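Local coordinates for putative metallopeptidase (Corynebacterium diphtheriae, PDB 3QOC), which is the N-terminal creatinase/prolidase-like domain of a protein that probably acts as a metal-dependent aminopeptidase, at residues 22-26 against 27-31. Numbering follows the deposited sequence.
Sequences AAKRI and DAMLV
The I26-D27 peptide is faced on one side by the D27 carboxylate and on the other by the I26 side chain itself. The carboxylate stands steeply over its face of the peptide with the CB-CG end nearest, D27 CB 3.6 Å from I26 C, and its oxygens farther from the plane; D27 OD2 accepts a hydrogen bond from the backbone N of R98. A second flat group, the A28 carbonyl, takes the I26 side chain over one face, with I26 CD1 3.7 Å from A28 O. In I26, CG1 sits between the backbone N and the carbonyl carbon (chi1 46°), a turn that carries the ethyl arm back alongside the following residues. From there I26 CD1 reaches M29 SE at 3.9 Å, the two side chains crossing at a slant in a purely apolar touch. The selenomethionine starts with CG anti to its own N, then bends at chi2 (74°) and chi3, which swings SE and CE back toward the helix end. The link is a local helix-to-strand turn in the creatinase/prolidase-like domain: the short helix 21-24 stops in a Schellman motif, with R25 at positive phi (55°) and R25 N bonded to A22 O at 2.8 Å, and the chain then enters strand 28-31. That strand lies inside the mixed sheet, where M29 pairs with I52 on one neighbour and A28 and L30 with G100 on the other. K24 comes off the last helical turn and meets M29 tip to tip, K24 NZ 4.0 Å from M29 CE, a loose approach without a bond. V127 of strand 122-127 touches K24, I26 and M29, while L21 packs on I26 and M29.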
loop_
_atom_site.group_PDB
_atom_site.type_symbol
_atom_site.label_atom_id
_atom_site.label_comp_id
_atom_site.label_asym_id
_atom_site.label_seq_id
_atom_site.Cartn_x
_atom_site.Cartn_y
_atom_site.Cartn_z
ATOM N N ALA A 22 -11.542 5.992 -7.555
ATOM C CA ALA A 22 -12.272 7.034 -8.341
ATOM C C ALA A 22 -13.050 7.989 -7.437
ATOM O O ALA A 22 -12.802 9.191 -7.460
ATOM C CB ALA A 22 -13.220 6.396 -9.330
ATOM N N ALA A 23 -13.964 7.448 -6.631
ATOM C CA ALA A 23 -14.778 8.260 -5.708
ATOM C C ALA A 23 -13.984 9.083 -4.653
ATOM O O ALA A 23 -14.401 10.176 -4.266
ATOM C CB ALA A 23 -15.829 7.381 -5.004
ATOM N N LYS A 24 -12.870 8.556 -4.166
ATOM C CA LYS A 24 -12.054 9.299 -3.199
ATOM C C LYS A 24 -11.127 10.260 -3.982
ATOM O O LYS A 24 -10.337 10.999 -3.373
ATOM C CB LYS A 24 -11.252 8.347 -2.292
ATOM C CG LYS A 24 -12.053 7.678 -1.122
ATOM C CD LYS A 24 -11.425 6.287 -0.696
ATOM C CE LYS A 24 -12.311 5.508 0.345
ATOM N NZ LYS A 24 -11.699 5.208 1.727
ATOM N N ARG A 25 -11.254 10.259 -5.320
ATOM C CA ARG A 25 -10.443 11.046 -6.213
ATOM C C ARG A 25 -8.933 10.830 -6.028
ATOM O O ARG A 25 -8.220 11.809 -5.824
ATOM C CB ARG A 25 -10.799 12.533 -6.031
ATOM N N ILE A 26 -8.467 9.573 -6.095
ATOM C CA ILE A 26 -7.048 9.217 -6.016
ATOM C C ILE A 26 -6.712 8.121 -7.031
ATOM O O ILE A 26 -7.594 7.425 -7.486
ATOM C CB ILE A 26 -6.652 8.721 -4.597
ATOM C CG1 ILE A 26 -7.674 7.724 -4.054
ATOM C CG2 ILE A 26 -6.565 9.915 -3.598
ATOM C CD1 ILE A 26 -7.298 7.153 -2.583
ATOM N N ASP A 27 -5.429 7.974 -7.354
ATOM C CA ASP A 27 -4.917 6.987 -8.276
ATOM C C ASP A 27 -4.370 5.734 -7.613
ATOM O O ASP A 27 -4.120 4.756 -8.274
ATOM C CB ASP A 27 -3.768 7.604 -9.051
ATOM C CG ASP A 27 -4.222 8.775 -9.933
ATOM O OD1 ASP A 27 -5.163 8.567 -10.713
ATOM O OD2 ASP A 27 -3.683 9.900 -9.843
ATOM N N ALA A 28 -4.081 5.819 -6.333
ATOM C CA ALA A 28 -3.491 4.754 -5.578
ATOM C C ALA A 28 -3.683 5.036 -4.097
ATOM O O ALA A 28 -3.850 6.199 -3.674
ATOM C CB ALA A 28 -2.074 4.677 -5.865
HETATM N N MSE A 29 -3.659 3.966 -3.332
HETATM C CA MSE A 29 -3.792 4.051 -1.929
HETATM C C MSE A 29 -2.564 3.410 -1.293
HETATM O O MSE A 29 -2.153 2.287 -1.620
HETATM C CB MSE A 29 -5.077 3.359 -1.517
HETATM C CG MSE A 29 -5.356 3.390 -0.061
HETATM SE SE MSE A 29 -5.970 5.258 0.541
HETATM C CE MSE A 29 -7.756 4.663 1.465
ATOM N N LEU A 30 -1.964 4.147 -0.371
ATOM C CA LEU A 30 -0.859 3.676 0.436
ATOM C C LEU A 30 -1.410 3.255 1.801
ATOM O O LEU A 30 -1.910 4.069 2.571
ATOM C CB LEU A 30 0.122 4.808 0.640
ATOM C CG LEU A 30 1.302 4.551 1.618
ATOM C CD1 LEU A 30 2.117 3.361 1.161
ATOM C CD2 LEU A 30 2.207 5.727 1.690
ATOM N N VAL A 31 -1.345 1.979 2.101
ATOM C CA VAL A 31 -1.867 1.452 3.341
ATOM C C VAL A 31 -0.718 1.225 4.306
ATOM O O VAL A 31 0.247 0.541 3.971
ATOM C CB VAL A 31 -2.521 0.101 3.026
ATOM C CG1 VAL A 31 -3.211 -0.474 4.303
ATOM C CG2 VAL A 31 -3.534 0.286 1.866
#